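Local coordinates for nonsense-mediated mRNA decay protein 2 (Saccharomyces cerevisiae, PDB 4LUN), which takes part in nonsense-mediated decay, the destruction of mRNAs with premature stop codons, and interacts through its C-terminus with the helicase UPF1, at residues L12-W17 with V155-D160; A115-F120 with R145-L150; P181-I186 with S229-A234; A212-D217 with G233-L238. One frame throughout, in Å; residues are numbered along the deposited sequence. Where two conformers were deposited one is given.

Contact 1. Residues L12-W17 with V155-D160; sequences LNTRAW and VFRTLD
Trp-17, on the last turn of helix 3-17, and Arg-157 form a cation-pi stack that, within the N-terminal HEAT-repeat MIF4G region of Upf2, ties helix 3-17 to the loop after helix 130-152. The planes of guanidinium and indole differ by only 2°, and Arg-157 CZ lies 3.8 Å from the centroid of the five-membered ring of Trp-17. The bend at chi3 (-67°) turns the guanidinium over the indole face, with Arg-157 NE 3.3 Å from Trp-17 CD1. A salt bridge from NE to Asp-161 gives the group a second restraint.

The hydrogen bond uses the indole edge instead: Trp-17 NE1 donates to Val-155 O at 3.0 Å, with the oxygen in the ring plane. Replacing the tryptophan by an alanine would probably leave Arg-157 without its stacking surface and Val-155 O without this donor.

Packing is a smaller component. Val-155 CG2 lies 3.4 Å from Asn-13 ND2, an amide nitrogen that is hydrogen-bonded to Val-153 O and Ser-98.

Last comes a water bridge. Thr-14 OG1, also bonded to His-10 O, accepts from a water at 2.8 Å, and that water accepts from Arg-157 NH1 at 3.0 Å, at the guanidinium edge.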
loop_
_atom_site.group_PDB
_atom_site.type_symbol
_atom_site.label_atom_id
_atom_site.label_comp_id
_atom_site.label_asym_id
_atom_site.label_seq_id
_atom_site.Cartn_x
_atom_site.Cartn_y
_atom_site.Cartn_z
ATOM N N LEU A 12 18.124 11.378 9.436
ATOM C CA LEU A 12 17.918 12.724 8.926
ATOM C C LEU A 12 16.451 13.138 8.974
ATOM O O LEU A 12 16.130 14.253 9.361
ATOM C CB LEU A 12 18.430 12.840 7.490
ATOM C CG LEU A 12 19.943 12.761 7.288
ATOM C CD1 LEU A 12 20.270 12.658 5.809
ATOM C CD2 LEU A 12 20.629 13.976 7.894
ATOM N N ASN A 13 15.555 12.239 8.575
ATOM C CA ASN A 13 14.145 12.588 8.542
ATOM C C ASN A 13 13.579 12.757 9.946
ATOM O O ASN A 13 12.666 13.545 10.168
ATOM C CB ASN A 13 13.361 11.547 7.727
ATOM C CG ASN A 13 13.675 11.628 6.244
ATOM O OD1 ASN A 13 14.010 12.700 5.737
ATOM N ND2 ASN A 13 13.571 10.502 5.537
ATOM N N THR A 14 14.134 12.011 10.898
ATOM C CA THR A 14 13.671 12.090 12.274
ATOM C C THR A 14 14.143 13.419 12.873
ATOM O O THR A 14 13.401 14.101 13.578
ATOM C CB THR A 14 14.183 10.901 13.106
ATOM O OG1 THR A 14 13.623 9.674 12.600
ATOM C CG2 THR A 14 13.795 11.068 14.572
ATOM N N ARG A 15 15.373 13.802 12.556
ATOM C CA ARG A 15 15.887 15.097 13.002
ATOM C C ARG A 15 15.071 16.255 12.433
ATOM O O ARG A 15 14.772 17.219 13.139
ATOM C CB ARG A 15 17.371 15.241 12.658
ATOM C CG ARG A 15 18.252 14.308 13.475
ATOM C CD ARG A 15 19.654 14.848 13.636
ATOM N NE ARG A 15 20.448 14.720 12.421
ATOM C CZ ARG A 15 21.116 15.721 11.856
ATOM N NH1 ARG A 15 21.079 16.934 12.391
ATOM N NH2 ARG A 15 21.819 15.507 10.752
ATOM N N ALA A 16 14.681 16.151 11.163
ATOM C CA ALA A 16 13.841 17.174 10.553
ATOM C C ALA A 16 12.478 17.269 11.237
ATOM O O ALA A 16 11.981 18.372 11.470
ATOM C CB ALA A 16 13.681 16.936 9.047
ATOM N N TRP A 17 11.881 16.124 11.569
ATOM C CA TRP A 17 10.630 16.135 12.310
ATOM C C TRP A 17 10.851 16.810 13.660
ATOM O O TRP A 17 9.942 17.430 14.204
ATOM C CB TRP A 17 10.075 14.726 12.514
ATOM C CG TRP A 17 9.117 14.264 11.432
ATOM C CD1 TRP A 17 9.249 13.154 10.646
ATOM C CD2 TRP A 17 7.874 14.883 11.048
ATOM N NE1 TRP A 17 8.181 13.054 9.789
ATOM C CE2 TRP A 17 7.326 14.090 10.015
ATOM C CE3 TRP A 17 7.186 16.025 11.472
ATOM C CZ2 TRP A 17 6.109 14.416 9.396
ATOM C CZ3 TRP A 17 5.978 16.343 10.852
ATOM C CH2 TRP A 17 5.455 15.540 9.825
ATOM N N VAL A 155 9.497 9.431 7.126
ATOM C CA VAL A 155 8.781 10.591 6.603
ATOM C C VAL A 155 7.315 10.547 7.028
ATOM O O VAL A 155 6.796 11.495 7.631
ATOM C CB VAL A 155 8.891 10.656 5.070
ATOM C CG1 VAL A 155 8.019 11.785 4.523
ATOM C CG2 VAL A 155 10.341 10.865 4.665
ATOM N N PHE A 156 6.657 9.438 6.703
ATOM C CA PHE A 156 5.254 9.204 7.039
ATOM C C PHE A 156 5.169 8.303 8.262
ATOM O O PHE A 156 5.296 7.091 8.129
ATOM C CB PHE A 156 4.570 8.455 5.900
ATOM C CG PHE A 156 4.268 9.284 4.681
ATOM C CD1 PHE A 156 4.378 10.665 4.687
ATOM C CD2 PHE A 156 3.833 8.656 3.520
ATOM C CE1 PHE A 156 4.078 11.406 3.553
ATOM C CE2 PHE A 156 3.529 9.388 2.380
ATOM C CZ PHE A 156 3.648 10.770 2.397
ATOM N N ARG A 157 4.915 8.862 9.439
ATOM C CA ARG A 157 5.026 8.080 10.666
ATOM C C ARG A 157 3.722 7.785 11.377
ATOM O O ARG A 157 3.480 6.651 11.784
ATOM C CB ARG A 157 5.950 8.795 11.659
ATOM C CG ARG A 157 7.220 9.334 11.019
ATOM C CD ARG A 157 8.151 9.933 12.077
ATOM N NE ARG A 157 7.604 11.140 12.696
ATOM C CZ ARG A 157 8.200 11.787 13.693
ATOM N NH1 ARG A 157 9.355 11.345 14.175
ATOM N NH2 ARG A 157 7.646 12.872 14.215
ATOM N N THR A 158 2.906 8.816 11.575
ATOM C CA THR A 158 1.749 8.686 12.452
ATOM C C THR A 158 0.749 9.796 12.169
ATOM O O THR A 158 1.112 10.846 11.651
ATOM C CB THR A 158 2.191 8.745 13.942
ATOM O OG1 THR A 158 1.039 8.774 14.792
ATOM C CG2 THR A 158 3.023 9.998 14.203
ATOM N N LEU A 159 -0.518 9.566 12.502
ATOM C CA LEU A 159 -1.509 10.621 12.366
ATOM C C LEU A 159 -1.184 11.771 13.302
ATOM O O LEU A 159 -1.644 12.888 13.097
ATOM C CB LEU A 159 -2.914 10.097 12.665
ATOM C CG LEU A 159 -3.485 9.081 11.675
ATOM C CD1 LEU A 159 -4.792 8.511 12.187
ATOM C CD2 LEU A 159 -3.691 9.709 10.296
ATOM N N ASP A 160 -0.387 11.501 14.328
ATOM C CA ASP A 160 -0.039 12.538 15.297
ATOM C C ASP A 160 0.816 13.669 14.703
ATOM O O ASP A 160 0.956 14.729 15.309
ATOM C CB ASP A 160 0.665 11.929 16.515
ATOM C CG ASP A 160 -0.295 11.231 17.463
ATOM O OD1 ASP A 160 -1.521 11.422 17.321
ATOM O OD2 ASP A 160 0.181 10.498 18.362
HETATM O O HOH W 1 11.166 9.002 13.660
#

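Contact 2. Residues A115-F120 with R145-L150; sequences AFLQAF and RVFTEL
Phe-116, Leu-117 and Phe-120 meet Phe-147 and Val-146 in an apolar, largely aromatic contact deep inside the MIF4G domain, where residues 115-120, at the C-terminal part of helix 106-116, face helix 130-152. Three observations support this reading: all five touching residues are buried, no hydrogen bond crosses between the segments, and the contact centre lies about 6 Å from the centre of the chain.

Phe-147 carries most of the contact. The backbone points its CB at 115-120, where two rings close on it: Phe-116 CE2 comes within 3.8 Å of Phe-147 CB, and Phe-120 CZ within 4.0 Å of the same carbon, which lies near the plane of the Phe-120 ring. With CG anti to the backbone N (chi1 173°), the Phe-147 ring is laid across, alongside the other segment. There Phe-120 directs its edge at the face of Phe-147 in an offset edge-to-face pair, with ring centroids 6.0 Å apart and planes at 88°. Leu-117 reaches the same ring through one methyl, CD2 lying 4.0 Å from Phe-147 CE1. More loosely, Phe-116 CZ lies 4.3 Å from Val-146 CG1.

Within 115-120, Gln-118 N, Ala-119 N and Phe-120 N each bond to the carbonyl three residues back, which brings Phe-120 round to the same partner as Phe-116.

Around this core, Phe-116 also packs on Leu-80 and Leu-81 of helix 69-81, while Phe-120 and Phe-147 both touch Ile-186 of helix 182-190. The ring of Phe-156, in the loop after helix 130-152, meets Phe-147 as well.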
loop_
_atom_site.group_PDB
_atom_site.type_symbol
_atom_site.label_atom_id
_atom_site.label_comp_id
_atom_site.label_asym_id
_atom_site.label_seq_id
_atom_site.Cartn_x
_atom_site.Cartn_y
_atom_site.Cartn_z
ATOM N N ALA A 115 -3.205 14.332 2.492
ATOM C CA ALA A 115 -3.771 14.184 1.155
ATOM C C ALA A 115 -3.466 12.802 0.597
ATOM O O ALA A 115 -4.311 12.184 -0.062
ATOM C CB ALA A 115 -3.232 15.261 0.229
ATOM N N PHE A 116 -2.249 12.317 0.843
ATOM C CA PHE A 116 -1.869 11.004 0.328
ATOM C C PHE A 116 -2.735 9.879 0.918
ATOM O O PHE A 116 -3.079 8.928 0.220
ATOM C CB PHE A 116 -0.378 10.723 0.563
ATOM C CG PHE A 116 0.122 9.493 -0.152
ATOM C CD1 PHE A 116 0.598 9.570 -1.453
ATOM C CD2 PHE A 116 0.080 8.255 0.465
ATOM C CE1 PHE A 116 1.039 8.424 -2.123
ATOM C CE2 PHE A 116 0.526 7.117 -0.188
ATOM C CZ PHE A 116 1.002 7.198 -1.484
ATOM N N LEU A 117 -3.109 10.000 2.188
ATOM C CA LEU A 117 -3.891 8.966 2.868
ATOM C C LEU A 117 -5.288 8.794 2.275
ATOM O O LEU A 117 -5.942 7.763 2.490
ATOM C CB LEU A 117 -3.981 9.267 4.370
ATOM C CG LEU A 117 -2.698 9.036 5.173
ATOM C CD1 LEU A 117 -2.806 9.668 6.573
ATOM C CD2 LEU A 117 -2.431 7.526 5.285
ATOM N N GLN A 118 -5.749 9.809 1.542
ATOM C CA GLN A 118 -7.056 9.724 0.890
ATOM C C GLN A 118 -7.069 8.575 -0.115
ATOM O O GLN A 118 -8.128 8.033 -0.439
ATOM C CB GLN A 118 -7.400 11.048 0.205
ATOM C CG GLN A 118 -8.773 11.094 -0.453
ATOM C CD GLN A 118 -9.914 10.844 0.521
ATOM O OE1 GLN A 118 -9.896 11.319 1.654
ATOM N NE2 GLN A 118 -10.919 10.093 0.075
ATOM N N ALA A 119 -5.884 8.165 -0.570
ATOM C CA ALA A 119 -5.770 7.068 -1.541
ATOM C C ALA A 119 -6.240 5.725 -0.985
ATOM O O ALA A 119 -6.501 4.766 -1.733
ATOM C CB ALA A 119 -4.337 6.955 -2.027
ATOM N N PHE A 120 -6.353 5.655 0.342
ATOM C CA PHE A 120 -6.694 4.425 1.020
ATOM C C PHE A 120 -8.144 4.365 1.487
ATOM O O PHE A 120 -8.584 3.349 2.008
ATOM C CB PHE A 120 -5.733 4.211 2.207
ATOM C CG PHE A 120 -4.299 4.113 1.786
ATOM C CD1 PHE A 120 -3.927 3.199 0.806
ATOM C CD2 PHE A 120 -3.340 4.939 2.332
ATOM C CE1 PHE A 120 -2.614 3.105 0.383
ATOM C CE2 PHE A 120 -2.015 4.866 1.914
ATOM C CZ PHE A 120 -1.653 3.940 0.935
ATOM N N ARG A 145 2.612 0.565 -1.334
ATOM C CA ARG A 145 4.044 0.274 -1.360
ATOM C C ARG A 145 4.834 1.551 -1.120
ATOM O O ARG A 145 5.762 1.590 -0.296
ATOM C CB ARG A 145 4.424 -0.350 -2.703
ATOM C CG ARG A 145 5.837 -0.908 -2.745
ATOM C CD ARG A 145 6.808 0.082 -3.318
ATOM N NE ARG A 145 8.178 -0.425 -3.261
ATOM C CZ ARG A 145 8.760 -1.092 -4.250
ATOM N NH1 ARG A 145 8.092 -1.327 -5.373
ATOM N NH2 ARG A 145 10.011 -1.516 -4.118
ATOM N N VAL A 146 4.445 2.605 -1.824
ATOM C CA VAL A 146 5.127 3.893 -1.713
ATOM C C VAL A 146 4.975 4.471 -0.309
ATOM O O VAL A 146 5.932 5.006 0.261
ATOM C CB VAL A 146 4.623 4.880 -2.794
ATOM C CG1 VAL A 146 5.092 6.300 -2.493
ATOM C CG2 VAL A 146 5.112 4.430 -4.180
ATOM N N PHE A 147 3.766 4.363 0.241
ATOM C CA PHE A 147 3.528 4.813 1.604
ATOM C C PHE A 147 4.484 4.129 2.560
ATOM O O PHE A 147 5.084 4.777 3.419
ATOM C CB PHE A 147 2.106 4.529 2.069
ATOM C CG PHE A 147 1.906 4.835 3.522
ATOM C CD1 PHE A 147 1.524 6.105 3.916
ATOM C CD2 PHE A 147 2.126 3.865 4.489
ATOM C CE1 PHE A 147 1.370 6.413 5.264
ATOM C CE2 PHE A 147 1.973 4.167 5.836
ATOM C CZ PHE A 147 1.586 5.448 6.215
ATOM N N THR A 148 4.604 2.814 2.411
ATOM C CA THR A 148 5.381 2.017 3.348
ATOM C C THR A 148 6.871 2.336 3.254
ATOM O O THR A 148 7.566 2.392 4.282
ATOM C CB THR A 148 5.100 0.518 3.167
ATOM O OG1 THR A 148 3.694 0.303 3.309
ATOM C CG2 THR A 148 5.796 -0.286 4.256
ATOM N N GLU A 149 7.352 2.587 2.041
ATOM C CA GLU A 149 8.758 2.926 1.861
ATOM C C GLU A 149 9.056 4.259 2.547
ATOM O O GLU A 149 10.135 4.443 3.140
ATOM C CB GLU A 149 9.137 3.006 0.378
ATOM C CG GLU A 149 8.938 1.729 -0.437
ATOM C CD GLU A 149 9.944 0.626 -0.131
ATOM O OE1 GLU A 149 10.772 0.776 0.798
ATOM O OE2 GLU A 149 9.897 -0.407 -0.834
ATOM N N LEU A 150 8.097 5.184 2.489
ATOM C CA LEU A 150 8.267 6.486 3.147
ATOM C C LEU A 150 8.060 6.413 4.657
ATOM O O LEU A 150 8.559 7.261 5.413
ATOM C CB LEU A 150 7.325 7.540 2.543
ATOM C CG LEU A 150 7.701 7.950 1.129
ATOM C CD1 LEU A 150 6.545 8.720 0.487
ATOM C CD2 LEU A 150 8.968 8.807 1.169
#

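Contact 3. Residues P181-I186 with S229-A234; sequences PLLFSI and SKLKGA
Lys-230 is the first residue of 229-234 to meet 181-186, and it does so through its backbone: its carbonyl carbon C lies 4.3 Å from Pro-181 CG, while its amino end leads away. Next in sequence, Leu-231 makes the main apolar contact. With CG anti to the backbone N (chi1 173°), it brings CD1 to 3.6 Å from Pro-181 CB and 4.0 Å from Leu-183 CB, so a single methyl touches two residues of the opposing segment. The proline ring also approaches the backbone here, Pro-181 CG lying 3.8 Å from Leu-231 CA. One turn beyond Leu-231, Ala-234 directs its CB at the contact, 3.7 Å from Phe-184 CD1 and 4.1 Å from Pro-181 CG. The Ala-234 carbonyl oxygen lies at the edge of the Phe-184 ring, near its plane, 3.5 Å from CD1.

The arrangement is the packing of two helix beginnings. Pro-181 occupies the N-cap position before helix 182-190, and its ring lies against the first turn of helix 231-271; no hydrogen bond joins the segments.

Helix 130-152 packs against both segments: Leu-183 lies on its Phe-147 and Thr-148, and Leu-231 on its Tyr-151. Further along helix 182-190, Ile-186 reaches Leu-117 and Phe-120 of 115-120.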
loop_
_atom_site.group_PDB
_atom_site.type_symbol
_atom_site.label_atom_id
_atom_site.label_comp_id
_atom_site.label_asym_id
_atom_site.label_seq_id
_atom_site.Cartn_x
_atom_site.Cartn_y
_atom_site.Cartn_z
ATOM N N PRO A 181 -1.039 1.591 15.123
ATOM C CA PRO A 181 -0.023 2.029 14.159
ATOM C C PRO A 181 -0.699 2.376 12.841
ATOM O O PRO A 181 -1.696 1.732 12.497
ATOM C CB PRO A 181 0.839 0.770 13.974
ATOM C CG PRO A 181 0.676 0.015 15.249
ATOM C CD PRO A 181 -0.775 0.238 15.638
ATOM N N LEU A 182 -0.167 3.360 12.124
ATOM C CA LEU A 182 -0.816 3.877 10.916
ATOM C C LEU A 182 -0.959 2.825 9.822
ATOM O O LEU A 182 -2.006 2.747 9.163
ATOM C CB LEU A 182 -0.072 5.106 10.396
ATOM C CG LEU A 182 -0.687 5.860 9.210
ATOM C CD1 LEU A 182 -2.189 6.077 9.400
ATOM C CD2 LEU A 182 0.019 7.207 9.007
ATOM N N LEU A 183 0.073 2.002 9.633
ATOM C CA LEU A 183 -0.032 0.907 8.670
ATOM C C LEU A 183 -1.146 -0.065 9.013
ATOM O O LEU A 183 -1.790 -0.588 8.119
ATOM C CB LEU A 183 1.286 0.137 8.535
ATOM C CG LEU A 183 2.349 0.780 7.655
ATOM C CD1 LEU A 183 3.697 0.103 7.889
ATOM C CD2 LEU A 183 1.926 0.666 6.178
ATOM N N PHE A 184 -1.350 -0.343 10.298
ATOM C CA PHE A 184 -2.428 -1.222 10.724
ATOM C C PHE A 184 -3.778 -0.609 10.302
ATOM O O PHE A 184 -4.649 -1.305 9.761
ATOM C CB PHE A 184 -2.359 -1.447 12.256
ATOM C CG PHE A 184 -3.531 -2.216 12.823
ATOM C CD1 PHE A 184 -3.453 -3.589 13.029
ATOM C CD2 PHE A 184 -4.704 -1.555 13.181
ATOM C CE1 PHE A 184 -4.522 -4.285 13.575
ATOM C CE2 PHE A 184 -5.776 -2.251 13.709
ATOM C CZ PHE A 184 -5.685 -3.614 13.906
ATOM N N SER A 185 -3.921 0.693 10.533
ATOM C CA SER A 185 -5.159 1.402 10.208
ATOM C C SER A 185 -5.443 1.356 8.718
ATOM O O SER A 185 -6.572 1.067 8.291
ATOM C CB SER A 185 -5.124 2.850 10.702
ATOM O OG SER A 185 -5.075 2.891 12.120
ATOM N N ILE A 186 -4.411 1.617 7.928
ATOM C CA ILE A 186 -4.538 1.557 6.466
ATOM C C ILE A 186 -4.914 0.150 5.982
ATOM O O ILE A 186 -5.826 -0.032 5.154
ATOM C CB ILE A 186 -3.216 2.006 5.826
ATOM C CG1 ILE A 186 -3.011 3.499 6.065
ATOM C CG2 ILE A 186 -3.190 1.724 4.305
ATOM C CD1 ILE A 186 -1.585 3.962 5.779
ATOM N N SER A 229 6.735 0.517 18.474
ATOM C CA SER A 229 7.187 -0.877 18.605
ATOM C C SER A 229 6.051 -1.908 18.560
ATOM O O SER A 229 6.295 -3.099 18.348
ATOM C CB SER A 229 8.017 -1.058 19.877
ATOM O OG SER A 229 7.187 -1.068 21.024
ATOM N N LYS A 230 4.812 -1.456 18.734
ATOM C CA LYS A 230 3.658 -2.342 18.628
ATOM C C LYS A 230 3.332 -2.762 17.201
ATOM O O LYS A 230 2.478 -3.635 16.994
ATOM C CB LYS A 230 2.428 -1.672 19.245
ATOM C CG LYS A 230 2.535 -1.449 20.745
ATOM C CD LYS A 230 1.161 -1.517 21.385
ATOM C CE LYS A 230 1.136 -0.811 22.725
ATOM N NZ LYS A 230 -0.009 0.144 22.800
ATOM N N LEU A 231 4.003 -2.166 16.222
ATOM C CA LEU A 231 3.622 -2.387 14.813
ATOM C C LEU A 231 3.667 -3.847 14.384
ATOM O O LEU A 231 2.694 -4.364 13.831
ATOM C CB LEU A 231 4.492 -1.562 13.853
ATOM C CG LEU A 231 4.281 -1.854 12.358
ATOM C CD1 LEU A 231 2.929 -1.318 11.881
ATOM C CD2 LEU A 231 5.391 -1.250 11.509
ATOM N N LYS A 232 4.791 -4.521 14.623
ATOM C CA LYS A 232 4.909 -5.914 14.178
ATOM C C LYS A 232 3.834 -6.826 14.792
ATOM O O LYS A 232 3.238 -7.656 14.096
ATOM C CB LYS A 232 6.336 -6.447 14.388
ATOM C CG LYS A 232 7.313 -5.877 13.387
ATOM C CD LYS A 232 8.735 -6.433 13.547
ATOM C CE LYS A 232 8.828 -7.899 13.174
ATOM N NZ LYS A 232 10.263 -8.300 12.928
ATOM N N GLY A 233 3.561 -6.638 16.079
ATOM C CA GLY A 233 2.512 -7.373 16.762
ATOM C C GLY A 233 1.128 -7.101 16.200
ATOM O O GLY A 233 0.317 -8.017 16.051
ATOM N N ALA A 234 0.860 -5.838 15.891
ATOM C CA ALA A 234 -0.443 -5.432 15.365
ATOM C C ALA A 234 -0.640 -6.020 13.988
ATOM O O ALA A 234 -1.708 -6.530 13.665
ATOM C CB ALA A 234 -0.540 -3.912 15.298
#

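Contact 4. Residues A212-D217 with G233-L238; sequences APLFRD and GALQSL
Phe-215 and Leu-235 both set CG anti to the carbonyl carbon, but to different ends: chi1 of -66° brings Phe-215 CE1 to Leu-235 CB, while chi1 of -71° takes Leu-235 CD1 to Leu-214. A bend at chi2 (102°) turns the neighbouring Gln-236 toward the backbone of 212-217.

Two kinds of surface result. The apolar one is formed by Leu-235, whose CD1 lies 4.0 Å from Leu-214 CB and whose CB lies 3.9 Å from Phe-215 CE1. The side chains of Phe-215 and Leu-235 cross at about a right angle, and the Leu-235 carbonyl oxygen stands at the edge of the phenylalanine ring, near its plane, 3.9 Å from CE1.

The polar one centres on the amide of Gln-236. Its CD is 3.9 Å from both Leu-214 O and Phe-215 O, so the group lies beside two backbone carbonyls whichever way the amide is turned. A leucine here, with no amide, would probably leave Leu-214 O and Phe-215 O without this polar neighbour.

Upstream, Phe-215 N bonds to Ala-212 O at 2.7 Å, which keeps the 3-10 turn closed as it enters the contact. Phe-215 also packs on Phe-302 and Phe-303 of helix 277-303.

The chemistry thus divides the contact: Leu-214, Phe-215 and Leu-235 make its apolar part, while carbonyl oxygens of 212-217 lie beside the Gln-236 amide, and one of them, Arg-216 O, takes a bond from NZ of Lys-232, one turn before Gln-236 on helix 231-271.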
loop_
_atom_site.group_PDB
_atom_site.type_symbol
_atom_site.label_atom_id
_atom_site.label_comp_id
_atom_site.label_asym_id
_atom_site.label_seq_id
_atom_site.Cartn_x
_atom_site.Cartn_y
_atom_site.Cartn_z
ATOM N N ALA A 212 8.558 -8.336 4.195
ATOM C CA ALA A 212 8.657 -9.512 5.070
ATOM C C ALA A 212 9.195 -9.287 6.487
ATOM O O ALA A 212 8.690 -9.907 7.432
ATOM C CB ALA A 212 9.441 -10.631 4.375
ATOM N N PRO A 213 10.216 -8.423 6.652
ATOM C CA PRO A 213 10.692 -8.260 8.031
ATOM C C PRO A 213 9.627 -7.762 9.001
ATOM O O PRO A 213 9.782 -7.969 10.196
ATOM C CB PRO A 213 11.810 -7.222 7.899
ATOM C CG PRO A 213 12.285 -7.363 6.495
ATOM C CD PRO A 213 11.077 -7.703 5.690
ATOM N N LEU A 214 8.557 -7.141 8.509
ATOM C CA LEU A 214 7.484 -6.719 9.404
ATOM C C LEU A 214 6.685 -7.905 9.911
ATOM O O LEU A 214 5.919 -7.769 10.849
ATOM C CB LEU A 214 6.555 -5.700 8.709
ATOM C CG LEU A 214 7.203 -4.398 8.234
ATOM C CD1 LEU A 214 6.181 -3.485 7.574
ATOM C CD2 LEU A 214 7.849 -3.663 9.412
ATOM N N PHE A 215 6.860 -9.077 9.298
ATOM C CA PHE A 215 6.006 -10.227 9.604
ATOM C C PHE A 215 6.753 -11.403 10.207
ATOM O O PHE A 215 6.152 -12.428 10.558
ATOM C CB PHE A 215 5.247 -10.658 8.351
ATOM C CG PHE A 215 4.262 -9.636 7.902
ATOM C CD1 PHE A 215 3.001 -9.590 8.476
ATOM C CD2 PHE A 215 4.616 -8.677 6.968
ATOM C CE1 PHE A 215 2.090 -8.624 8.080
ATOM C CE2 PHE A 215 3.717 -7.702 6.576
ATOM C CZ PHE A 215 2.445 -7.681 7.143
ATOM N N ARG A 216 8.059 -11.245 10.344
ATOM C CA ARG A 216 8.897 -12.284 10.933
ATOM C C ARG A 216 9.513 -11.808 12.249
ATOM O O ARG A 216 10.362 -10.924 12.259
ATOM C CB ARG A 216 9.972 -12.714 9.935
ATOM C CG ARG A 216 9.411 -13.064 8.557
ATOM C CD ARG A 216 10.297 -14.059 7.820
ATOM N NE ARG A 216 9.711 -14.518 6.561
ATOM C CZ ARG A 216 8.747 -15.434 6.467
ATOM N NH1 ARG A 216 8.236 -15.989 7.558
ATOM N NH2 ARG A 216 8.287 -15.790 5.275
ATOM N N ASP A 217 9.070 -12.392 13.356
ATOM C CA ASP A 217 9.504 -11.925 14.672
ATOM C C ASP A 217 11.013 -11.943 14.877
ATOM O O ASP A 217 11.552 -11.080 15.568
ATOM C CB ASP A 217 8.821 -12.690 15.806
ATOM C CG ASP A 217 9.229 -12.167 17.176
ATOM O OD1 ASP A 217 8.840 -11.028 17.516
ATOM O OD2 ASP A 217 9.950 -12.884 17.907
ATOM N N GLY A 233 3.561 -6.638 16.079
ATOM C CA GLY A 233 2.512 -7.373 16.762
ATOM C C GLY A 233 1.128 -7.101 16.200
ATOM O O GLY A 233 0.317 -8.017 16.051
ATOM N N ALA A 234 0.860 -5.838 15.891
ATOM C CA ALA A 234 -0.443 -5.432 15.365
ATOM C C ALA A 234 -0.640 -6.020 13.988
ATOM O O ALA A 234 -1.708 -6.530 13.665
ATOM C CB ALA A 234 -0.540 -3.912 15.298
ATOM N N LEU A 235 0.405 -5.943 13.174
ATOM C CA LEU A 235 0.322 -6.482 11.823
ATOM C C LEU A 235 0.184 -8.006 11.810
ATOM O O LEU A 235 -0.525 -8.575 10.974
ATOM C CB LEU A 235 1.550 -6.076 11.004
ATOM C CG LEU A 235 1.648 -4.614 10.607
ATOM C CD1 LEU A 235 2.950 -4.411 9.830
ATOM C CD2 LEU A 235 0.433 -4.193 9.763
ATOM N N GLN A 236 0.884 -8.672 12.715
ATOM C CA GLN A 236 0.776 -10.119 12.823
ATOM C C GLN A 236 -0.652 -10.513 13.207
ATOM O O GLN A 236 -1.208 -11.459 12.659
ATOM C CB GLN A 236 1.805 -10.661 13.828
ATOM C CG GLN A 236 3.077 -11.248 13.181
ATOM C CD GLN A 236 4.296 -10.327 13.241
ATOM O OE1 GLN A 236 4.408 -9.361 12.474
ATOM N NE2 GLN A 236 5.228 -10.637 14.139
ATOM N N SER A 237 -1.247 -9.772 14.136
ATOM C CA SER A 237 -2.624 -10.044 14.558
ATOM C C SER A 237 -3.590 -9.832 13.404
ATOM O O SER A 237 -4.463 -10.672 13.132
ATOM C CB SER A 237 -3.031 -9.135 15.717
ATOM O OG SER A 237 -4.425 -9.249 15.967
ATOM N N LEU A 238 -3.439 -8.704 12.719
ATOM C CA LEU A 238 -4.295 -8.383 11.588
ATOM C C LEU A 238 -4.210 -9.425 10.489
ATOM O O LEU A 238 -5.232 -9.852 9.938
ATOM C CB LEU A 238 -3.909 -7.020 11.012
ATOM C CG LEU A 238 -4.699 -6.485 9.818
ATOM C CD1 LEU A 238 -6.165 -6.350 10.183
ATOM C CD2 LEU A 238 -4.121 -5.142 9.377
#

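Contacts 2 and 4 are buried, contacts 1 and 3 only partly so, though contact 4 lies about 15 Å from the chain centre and contact 2 about 6 Å. Contact 2 is wholly apolar; contact 1, the outermost at about 18 Å, is the one built on a cation-pi stack and a water bridge. Contacts 3 and 4 both use helix 231-271 and share Gly-233 and Ala-234, yet contact 3 is carbon packing between helix starts whereas contact 4 adds a polar part. Contact 2 is continuous with contact 3 through Ile-186 CD1, 3.5 Å from Phe-147 CZ, and with contact 1 through Val-155 N, probably hydrogen-bonded to Leu-150 O. Contacts 1 and 4 do not touch.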